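Local atomic coordinates of UDP-N-acetylglucosamine 4-epimerase (Bacillus cereus, PDB entry 3M2P), a protein that probably interconverts UDP-N-acetylglucosamine and its C4 epimer, as an NAD(P)-dependent epimerase, and binds UDP. Residues K156-A161 with K207-A212; H162-N167 with F199-D204; G220-G225 with E272-S277. One frame throughout, in Å; residues are numbered along the deposited sequence.

Contact 1 of 3, residues K156-A161 with K207-A212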
loop_
_atom_site.group_PDB
_atom_site.type_symbol
_atom_site.label_atom_id
_atom_site.label_comp_id
_atom_site.label_asym_id
_atom_site.label_seq_id
_atom_site.Cartn_x
_atom_site.Cartn_y
_atom_site.Cartn_z
ATOM N N LYS A 156 6.134 -15.458 1.639
ATOM C CA LYS A 156 7.347 -14.662 1.567
ATOM C C LYS A 156 7.249 -13.611 0.457
ATOM O O LYS A 156 7.331 -13.944 -0.723
ATOM C CB LYS A 156 8.546 -15.573 1.314
ATOM C CG LYS A 156 9.033 -16.305 2.552
ATOM C CD LYS A 156 9.635 -17.653 2.201
ATOM C CE LYS A 156 8.770 -18.351 1.176
ATOM N NZ LYS A 156 8.424 -19.720 1.639
ATOM N N ASN A 157 7.072 -12.349 0.851
ATOM C CA ASN A 157 7.040 -11.221 -0.075
ATOM C C ASN A 157 8.440 -10.796 -0.512
ATOM O O ASN A 157 9.288 -10.465 0.321
ATOM C CB ASN A 157 6.349 -10.034 0.583
ATOM C CG ASN A 157 4.908 -10.313 0.910
ATOM O OD1 ASN A 157 4.416 -9.932 1.969
ATOM N ND2 ASN A 157 4.218 -10.974 -0.001
ATOM N N LEU A 158 8.675 -10.789 -1.818
ATOM C CA LEU A 158 9.976 -10.432 -2.367
ATOM C C LEU A 158 9.932 -9.078 -3.063
ATOM O O LEU A 158 9.417 -8.970 -4.170
ATOM C CB LEU A 158 10.416 -11.484 -3.386
ATOM C CG LEU A 158 10.540 -12.927 -2.913
ATOM C CD1 LEU A 158 11.041 -13.813 -4.036
ATOM C CD2 LEU A 158 11.466 -12.987 -1.723
ATOM N N ARG A 159 10.472 -8.046 -2.431
ATOM C CA ARG A 159 10.559 -6.743 -3.090
ATOM C C ARG A 159 11.712 -6.673 -4.108
ATOM O O ARG A 159 12.807 -6.219 -3.782
ATOM C CB ARG A 159 10.666 -5.622 -2.057
ATOM C CG ARG A 159 9.437 -5.503 -1.205
ATOM C CD ARG A 159 9.599 -4.495 -0.106
ATOM N NE ARG A 159 8.330 -4.263 0.578
ATOM C CZ ARG A 159 8.221 -3.753 1.803
ATOM N NH1 ARG A 159 9.310 -3.425 2.493
ATOM N NH2 ARG A 159 7.023 -3.563 2.343
ATOM N N PHE A 160 11.449 -7.123 -5.337
ATOM C CA PHE A 160 12.429 -7.095 -6.426
ATOM C C PHE A 160 12.897 -5.695 -6.790
ATOM O O PHE A 160 12.107 -4.756 -6.813
ATOM C CB PHE A 160 11.860 -7.750 -7.687
ATOM C CG PHE A 160 11.595 -9.211 -7.540
ATOM C CD1 PHE A 160 12.628 -10.090 -7.267
ATOM C CD2 PHE A 160 10.314 -9.708 -7.675
ATOM C CE1 PHE A 160 12.391 -11.421 -7.122
ATOM C CE2 PHE A 160 10.069 -11.043 -7.535
ATOM C CZ PHE A 160 11.106 -11.901 -7.251
ATOM N N ALA A 161 14.189 -5.569 -7.082
ATOM C CA ALA A 161 14.730 -4.343 -7.657
ATOM C C ALA A 161 14.298 -4.310 -9.116
ATOM O O ALA A 161 13.535 -5.163 -9.548
ATOM C CB ALA A 161 16.254 -4.302 -7.534
ATOM N N LYS A 207 16.284 -16.940 -9.302
ATOM C CA LYS A 207 17.127 -17.635 -8.327
ATOM C C LYS A 207 16.608 -17.424 -6.913
ATOM O O LYS A 207 16.468 -18.380 -6.149
ATOM C CB LYS A 207 18.593 -17.198 -8.421
ATOM C CG LYS A 207 19.518 -17.862 -7.385
ATOM C CD LYS A 207 20.976 -17.557 -7.686
ATOM C CE LYS A 207 21.943 -18.289 -6.772
ATOM N NZ LYS A 207 22.400 -17.479 -5.612
ATOM N N SER A 208 16.319 -16.172 -6.574
ATOM C CA SER A 208 15.820 -15.839 -5.248
ATOM C C SER A 208 14.455 -16.493 -4.975
ATOM O O SER A 208 14.130 -16.814 -3.831
ATOM C CB SER A 208 15.748 -14.321 -5.064
ATOM O OG SER A 208 14.814 -13.744 -5.961
ATOM N N VAL A 209 13.658 -16.689 -6.021
ATOM C CA VAL A 209 12.400 -17.418 -5.865
ATOM C C VAL A 209 12.699 -18.846 -5.396
ATOM O O VAL A 209 12.091 -19.349 -4.451
ATOM C CB VAL A 209 11.555 -17.432 -7.171
ATOM C CG1 VAL A 209 10.518 -18.524 -7.117
ATOM C CG2 VAL A 209 10.883 -16.092 -7.391
ATOM N N ILE A 210 13.655 -19.484 -6.054
ATOM C CA ILE A 210 14.059 -20.826 -5.695
ATOM C C ILE A 210 14.512 -20.912 -4.222
ATOM O O ILE A 210 14.077 -21.801 -3.486
ATOM C CB ILE A 210 15.161 -21.342 -6.666
ATOM C CG1 ILE A 210 14.625 -21.396 -8.099
ATOM C CG2 ILE A 210 15.689 -22.715 -6.244
ATOM C CD1 ILE A 210 13.431 -22.311 -8.274
ATOM N N TYR A 211 15.370 -19.988 -3.791
ATOM C CA TYR A 211 15.937 -20.035 -2.443
ATOM C C TYR A 211 14.933 -19.708 -1.356
ATOM O O TYR A 211 15.069 -20.170 -0.224
ATOM C CB TYR A 211 17.129 -19.093 -2.321
ATOM C CG TYR A 211 18.387 -19.685 -2.872
ATOM C CD1 TYR A 211 18.419 -20.183 -4.168
ATOM C CD2 TYR A 211 19.544 -19.758 -2.107
ATOM C CE1 TYR A 211 19.574 -20.731 -4.700
ATOM C CE2 TYR A 211 20.712 -20.311 -2.630
ATOM C CZ TYR A 211 20.717 -20.797 -3.931
ATOM O OH TYR A 211 21.850 -21.350 -4.478
ATOM N N ALA A 212 13.944 -18.889 -1.697
ATOM C CA ALA A 212 12.890 -18.521 -0.761
ATOM C C ALA A 212 11.919 -19.684 -0.661
ATOM O O ALA A 212 11.299 -19.907 0.375
ATOM C CB ALA A 212 12.173 -17.251 -1.227
#
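F160 presents the edge of its ring, not a face, to the helix 202-212: CE1 comes to 3.6 Å from S208 OG, which lies in the ring plane, and CZ meets V209 CG2 at 4.2 Å. The ring gets there because its CG lies anti to the carbonyl carbon (chi1 -66°), which swings the phenyl group toward the helix although the CB bond itself does not aim there. L158 CB lies over the rim of one face of the same ring. L158 points toward the helix and divides its branches: CD1 reaches V209 CG2 at 4.1 Å, while CD2 faces A212 CB at 4.4 Å. The valine side chain crosses both L158 and F160 at about a right angle, and its CG2 is the methyl that serves both. S208 OG sits between the backbone N and the carbonyl carbon (chi1 64°) and is hydrogen-bonded back to A205 O, which leaves this buried hydroxyl satisfied inside its own helix. At the other end K156 bends its chain over the last residue of the helix, with CD 4.3 Å from A212 CB, and its ammonium group is hydrogen-bonded to Q215 O. V209 also touches V18 of helix 13-24. Strand and helix run nearly antiparallel, at 158°, with their axes 10.3 Å apart, as expected for a helix laid along the central, largely parallel sheet of a Rossmann-type alpha/beta domain.

Contact 2 of 3, residues H162-N167 with F199-D204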
loop_
_atom_site.group_PDB
_atom_site.type_symbol
_atom_site.label_atom_id
_atom_site.label_comp_id
_atom_site.label_asym_id
_atom_site.label_seq_id
_atom_site.Cartn_x
_atom_site.Cartn_y
_atom_site.Cartn_z
ATOM N N HIS A 162 14.765 -3.336 -9.876
ATOM C CA HIS A 162 14.301 -3.198 -11.246
ATOM C C HIS A 162 14.745 -4.364 -12.111
ATOM O O HIS A 162 15.929 -4.602 -12.282
ATOM C CB HIS A 162 14.742 -1.853 -11.829
ATOM C CG HIS A 162 14.323 -0.689 -10.992
ATOM N ND1 HIS A 162 13.017 -0.261 -10.922
ATOM C CD2 HIS A 162 15.026 0.109 -10.151
ATOM C CE1 HIS A 162 12.934 0.763 -10.090
ATOM N NE2 HIS A 162 14.139 1.003 -9.605
ATOM N N LEU A 163 13.786 -5.098 -12.654
ATOM C CA LEU A 163 14.128 -6.280 -13.422
ATOM C C LEU A 163 14.566 -5.928 -14.848
ATOM O O LEU A 163 13.963 -5.070 -15.500
ATOM C CB LEU A 163 12.967 -7.294 -13.442
ATOM C CG LEU A 163 12.412 -7.794 -12.100
ATOM C CD1 LEU A 163 11.830 -6.610 -11.340
ATOM C CD2 LEU A 163 11.334 -8.876 -12.257
ATOM N N TYR A 164 15.622 -6.589 -15.316
ATOM C CA TYR A 164 15.967 -6.562 -16.729
ATOM C C TYR A 164 16.289 -7.969 -17.195
ATOM O O TYR A 164 16.682 -8.818 -16.393
ATOM C CB TYR A 164 17.144 -5.629 -16.999
ATOM C CG TYR A 164 18.435 -6.064 -16.361
ATOM C CD1 TYR A 164 18.791 -5.615 -15.099
ATOM C CD2 TYR A 164 19.300 -6.918 -17.021
ATOM C CE1 TYR A 164 19.963 -6.011 -14.513
ATOM C CE2 TYR A 164 20.483 -7.324 -16.438
ATOM C CZ TYR A 164 20.809 -6.865 -15.189
ATOM O OH TYR A 164 21.994 -7.251 -14.604
ATOM N N GLY A 165 16.117 -8.221 -18.488
ATOM C CA GLY A 165 16.390 -9.541 -19.037
ATOM C C GLY A 165 16.638 -9.597 -20.537
ATOM O O GLY A 165 16.992 -8.601 -21.169
ATOM N N PHE A 166 16.444 -10.776 -21.114
ATOM C CA PHE A 166 16.701 -10.976 -22.530
ATOM C C PHE A 166 15.410 -11.106 -23.332
ATOM O O PHE A 166 14.677 -12.084 -23.191
ATOM C CB PHE A 166 17.599 -12.197 -22.739
ATOM C CG PHE A 166 17.362 -12.915 -24.034
ATOM C CD1 PHE A 166 17.794 -12.373 -25.232
ATOM C CD2 PHE A 166 16.715 -14.139 -24.052
ATOM C CE1 PHE A 166 17.573 -13.040 -26.427
ATOM C CE2 PHE A 166 16.498 -14.813 -25.244
ATOM C CZ PHE A 166 16.923 -14.264 -26.430
ATOM N N ASN A 167 15.143 -10.096 -24.154
ATOM C CA ASN A 167 14.011 -10.101 -25.067
ATOM C C ASN A 167 12.697 -9.641 -24.416
ATOM O O ASN A 167 11.891 -10.464 -24.011
ATOM C CB ASN A 167 13.870 -11.481 -25.716
ATOM C CG ASN A 167 12.933 -11.479 -26.909
ATOM O OD1 ASN A 167 11.965 -12.245 -26.950
ATOM N ND2 ASN A 167 13.211 -10.614 -27.886
ATOM N N PHE A 199 19.443 -2.561 -10.593
ATOM C CA PHE A 199 18.969 -3.458 -11.647
ATOM C C PHE A 199 19.261 -4.932 -11.360
ATOM O O PHE A 199 20.418 -5.344 -11.302
ATOM C CB PHE A 199 19.594 -3.075 -12.977
ATOM C CG PHE A 199 19.159 -1.742 -13.484
ATOM C CD1 PHE A 199 19.840 -0.592 -13.120
ATOM C CD2 PHE A 199 18.079 -1.635 -14.347
ATOM C CE1 PHE A 199 19.450 0.636 -13.596
ATOM C CE2 PHE A 199 17.681 -0.402 -14.827
ATOM C CZ PHE A 199 18.366 0.732 -14.443
ATOM N N LEU A 200 18.204 -5.723 -11.200
ATOM C CA LEU A 200 18.337 -7.135 -10.875
ATOM C C LEU A 200 18.045 -7.996 -12.083
ATOM O O LEU A 200 16.948 -7.955 -12.620
ATOM C CB LEU A 200 17.379 -7.510 -9.746
ATOM C CG LEU A 200 17.214 -8.999 -9.454
ATOM C CD1 LEU A 200 18.476 -9.553 -8.829
ATOM C CD2 LEU A 200 16.033 -9.221 -8.541
ATOM N N TYR A 201 19.028 -8.779 -12.505
ATOM C CA TYR A 201 18.873 -9.659 -13.653
ATOM C C TYR A 201 17.746 -10.650 -13.383
ATOM O O TYR A 201 17.646 -11.193 -12.287
ATOM C CB TYR A 201 20.200 -10.373 -13.923
ATOM C CG TYR A 201 20.268 -11.218 -15.181
ATOM C CD1 TYR A 201 19.425 -10.993 -16.254
ATOM C CD2 TYR A 201 21.220 -12.226 -15.300
ATOM C CE1 TYR A 201 19.509 -11.770 -17.395
ATOM C CE2 TYR A 201 21.318 -13.004 -16.440
ATOM C CZ TYR A 201 20.460 -12.776 -17.482
ATOM O OH TYR A 201 20.555 -13.570 -18.606
ATOM N N ALA A 202 16.885 -10.859 -14.375
ATOM C CA ALA A 202 15.765 -11.777 -14.237
ATOM C C ALA A 202 16.216 -13.158 -13.763
ATOM O O ALA A 202 15.541 -13.788 -12.958
ATOM C CB ALA A 202 15.005 -11.890 -15.549
ATOM N N LYS A 203 17.358 -13.631 -14.257
ATOM C CA LYS A 203 17.874 -14.957 -13.894
ATOM C C LYS A 203 18.161 -15.044 -12.392
ATOM O O LYS A 203 17.895 -16.059 -11.762
ATOM C CB LYS A 203 19.129 -15.255 -14.706
ATOM C CG LYS A 203 19.236 -16.648 -15.255
ATOM C CD LYS A 203 19.512 -16.592 -16.754
ATOM C CE LYS A 203 20.761 -17.391 -17.160
ATOM N NZ LYS A 203 20.844 -18.764 -16.552
ATOM N N ASP A 204 18.683 -13.959 -11.828
ATOM C CA ASP A 204 18.932 -13.855 -10.394
ATOM C C ASP A 204 17.656 -13.680 -9.571
ATOM O O ASP A 204 17.631 -13.994 -8.386
ATOM C CB ASP A 204 19.855 -12.673 -10.108
ATOM C CG ASP A 204 21.304 -12.947 -10.496
ATOM O OD1 ASP A 204 21.751 -14.120 -10.406
ATOM O OD2 ASP A 204 21.993 -11.972 -10.879
#
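H162 O receives the shortest hydrogen bond of this pair, from L200 N at 2.8 Å with an N-H...O angle of 153°, the donor standing tilted from the carbonyl plane. F199 CA also approaches that oxygen, in a CA-H...O contact of 3.3 Å. One step along, L200 O takes a weak bond from Y164 N at 3.3 Å; Y164 O then accepts a bond from A202 N at 2.9 Å, almost in line with its carbonyl bond. The bonds alternate between the chains in parallel register, H162 beside F199, L163 beside L200 and Y164 beside Y201. This is the far end of strand 154-164 paired with strand 197-201 in the central sheet, within the Rossmann-type domain of an extended short-chain dehydrogenase/reductase. The register carries on into helix 202-212: Y201 is its N-cap residue, so the last bond already uses the amide of the first helical residue. On the sheet face that H162, Y164, F199 and Y201 share, Y164 makes the largest contribution. Its CG lies between the backbone N and the carbonyl carbon (chi1 65°), which lays the ring across the neighbouring strand. One ring face receives Y201 CA in a CH-pi contact, 3.9 Å from the Y164 ring centroid, and the edge is turned to F199 O. The two tyrosine rings are nearly parallel, their planes 13° apart, but so far slid that they barely overlap. Y201 instead brings its ring edge to Y164 O, with CD1 at 3.5 Å, and its hydroxyl is hydrogen-bonded to E288 of helix 282-293. F282, at the start of that helix, meets the Y164 ring edge-to-face.

Contact 3 of 3, residues G220-G225 with E272-S277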
loop_
_atom_site.group_PDB
_atom_site.type_symbol
_atom_site.label_atom_id
_atom_site.label_comp_id
_atom_site.label_asym_id
_atom_site.label_seq_id
_atom_site.Cartn_x
_atom_site.Cartn_y
_atom_site.Cartn_z
ATOM N N GLY A 220 7.622 -13.699 5.674
ATOM C CA GLY A 220 8.066 -12.333 5.888
ATOM C C GLY A 220 8.263 -11.499 4.619
ATOM O O GLY A 220 7.715 -11.788 3.555
ATOM N N THR A 221 9.066 -10.448 4.734
ATOM C CA THR A 221 9.328 -9.583 3.593
ATOM C C THR A 221 10.822 -9.276 3.349
ATOM O O THR A 221 11.540 -8.821 4.240
ATOM C CB THR A 221 8.479 -8.329 3.696
ATOM O OG1 THR A 221 7.109 -8.738 3.698
ATOM C CG2 THR A 221 8.718 -7.411 2.514
ATOM N N PHE A 222 11.275 -9.543 2.128
ATOM C CA PHE A 222 12.683 -9.412 1.801
ATOM C C PHE A 222 12.961 -8.538 0.562
ATOM O O PHE A 222 12.271 -8.657 -0.448
ATOM C CB PHE A 222 13.278 -10.797 1.583
ATOM C CG PHE A 222 12.884 -11.801 2.627
ATOM C CD1 PHE A 222 11.746 -12.568 2.473
ATOM C CD2 PHE A 222 13.669 -12.001 3.745
ATOM C CE1 PHE A 222 11.397 -13.492 3.414
ATOM C CE2 PHE A 222 13.316 -12.930 4.700
ATOM C CZ PHE A 222 12.189 -13.675 4.532
ATOM N N ASN A 223 13.973 -7.667 0.644
ATOM C CA ASN A 223 14.460 -6.957 -0.532
ATOM C C ASN A 223 15.285 -7.933 -1.344
ATOM O O ASN A 223 16.191 -8.568 -0.808
ATOM C CB ASN A 223 15.365 -5.782 -0.149
ATOM C CG ASN A 223 14.642 -4.693 0.602
ATOM O OD1 ASN A 223 15.267 -3.854 1.253
ATOM N ND2 ASN A 223 13.326 -4.690 0.519
ATOM N N ILE A 224 14.988 -8.066 -2.629
ATOM C CA ILE A 224 15.866 -8.831 -3.503
ATOM C C ILE A 224 16.554 -7.908 -4.509
ATOM O O ILE A 224 16.105 -7.764 -5.646
ATOM C CB ILE A 224 15.142 -9.975 -4.250
ATOM C CG1 ILE A 224 14.319 -10.839 -3.286
ATOM C CG2 ILE A 224 16.158 -10.821 -4.996
ATOM C CD1 ILE A 224 15.136 -11.693 -2.330
ATOM N N GLY A 225 17.642 -7.277 -4.071
ATOM C CA GLY A 225 18.458 -6.439 -4.932
ATOM C C GLY A 225 19.693 -7.160 -5.444
ATOM O O GLY A 225 19.983 -8.283 -5.039
ATOM N N GLU A 272 21.337 -13.333 4.631
ATOM C CA GLU A 272 21.487 -14.190 5.803
ATOM C C GLU A 272 20.362 -15.224 6.005
ATOM O O GLU A 272 20.649 -16.408 6.208
ATOM C CB GLU A 272 21.653 -13.347 7.062
ATOM C CG GLU A 272 22.074 -14.168 8.285
ATOM C CD GLU A 272 21.498 -13.611 9.570
ATOM O OE1 GLU A 272 20.499 -12.853 9.470
ATOM O OE2 GLU A 272 22.035 -13.927 10.661
ATOM N N LEU A 273 19.100 -14.788 5.960
ATOM C CA LEU A 273 17.968 -15.712 6.116
ATOM C C LEU A 273 17.712 -16.590 4.899
ATOM O O LEU A 273 17.462 -17.788 5.034
ATOM C CB LEU A 273 16.671 -14.992 6.492
ATOM C CG LEU A 273 16.606 -14.418 7.906
ATOM C CD1 LEU A 273 17.847 -14.810 8.703
ATOM C CD2 LEU A 273 16.482 -12.916 7.857
ATOM N N LEU A 274 17.760 -16.004 3.711
ATOM C CA LEU A 274 17.530 -16.786 2.503
ATOM C C LEU A 274 18.826 -17.361 1.934
ATOM O O LEU A 274 18.801 -18.050 0.911
ATOM C CB LEU A 274 16.785 -15.961 1.446
ATOM C CG LEU A 274 15.259 -16.088 1.385
ATOM C CD1 LEU A 274 14.596 -15.970 2.756
ATOM C CD2 LEU A 274 14.684 -15.076 0.426
ATOM N N ASP A 275 19.946 -17.103 2.610
ATOM C CA ASP A 275 21.267 -17.481 2.100
ATOM C C ASP A 275 21.334 -17.144 0.610
ATOM O O ASP A 275 21.744 -17.969 -0.201
ATOM C CB ASP A 275 21.565 -18.985 2.308
ATOM C CG ASP A 275 21.297 -19.473 3.750
ATOM O OD1 ASP A 275 21.940 -18.961 4.707
ATOM O OD2 ASP A 275 20.456 -20.395 3.917
ATOM N N PHE A 276 20.906 -15.937 0.247
ATOM C CA PHE A 276 20.790 -15.570 -1.166
ATOM C C PHE A 276 21.787 -14.508 -1.642
ATOM O O PHE A 276 21.976 -13.472 -1.002
ATOM C CB PHE A 276 19.368 -15.113 -1.523
ATOM C CG PHE A 276 19.287 -14.431 -2.862
ATOM C CD1 PHE A 276 19.298 -15.173 -4.037
ATOM C CD2 PHE A 276 19.249 -13.045 -2.955
ATOM C CE1 PHE A 276 19.248 -14.550 -5.274
ATOM C CE2 PHE A 276 19.195 -12.417 -4.193
ATOM C CZ PHE A 276 19.198 -13.174 -5.350
ATOM N N SER A 277 22.406 -14.760 -2.786
ATOM C CA SER A 277 23.223 -13.746 -3.408
ATOM C C SER A 277 23.111 -13.915 -4.916
ATOM O O SER A 277 22.815 -15.006 -5.395
ATOM C CB SER A 277 24.671 -13.867 -2.938
ATOM O OG SER A 277 25.213 -15.140 -3.271
#
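This is an essentially apolar contact, in which the strand 220-224 of the central sheet is covered by the chain as it leaves the helix 268-273. No hydrogen bond joins the two segments; the backbones stay well apart, with CA atoms of F222 and L274 8.9 Å from each other, and alternate strand residues fill the gap. F222 offers a ring face. L274 CD1 stands over it in a CH-pi contact, 3.9 Å from the F222 ring centroid and 18° off the ring normal, displaced toward the CZ and CE2 rim. The two side chains cross obliquely; CD1 does the touching, while L274 CD2 turns to I224 CD1 at 4.4 Å. L273 adds its CB beside F222 CE2 at 4.3 Å, at the more exposed margin of the contact. Two residues up the strand I224 does a second piece of work. Its CG2, anti to the backbone N, is the branch that reaches F276, with the closest approach of 3.5 Å to CE2. F276 extends to meet it because its own CG is likewise anti to the backbone N (chi1 167°), and the two side chains meet at about a right angle. The ring edge of F276 also faces G225 O. Between the two inward-pointing residues, D275 takes a positive phi just after the helix, a turn that probably helps L274 and F276 both to face the strand. K156 of strand 154-164 also packs on F222; from helix 202-212, A212 touches L274, and S208 packs on both I224 and F276. A270, earlier on helix 268-273, touches I224 as well.

How the contacts relate
All three contacts share the central sheet, strand 154-164 supplying contacts 1 and 2. Helix 202-212 starts in contact 2, finishes in contact 1 and leads to strand 220-224 of contact 3. Contacts 1 and 3 lie closest, their centres about 7 Å apart, tied by a probable hydrogen bond from R159 N to F222 O at 2.7 Å. Contacts 1 and 2, centres about 13 Å apart, meet where F160 CD1 packs on L200 CD2 at 3.7 Å. Contacts 2 and 3, centres about 17 Å apart, still touch, D204 O lying 3.5 Å from F276 CZ. Side chains of F160 and L163 lie about 4 Å from UDP-binding L14, that of I224 about 9 Å; this chain has no UDP bound.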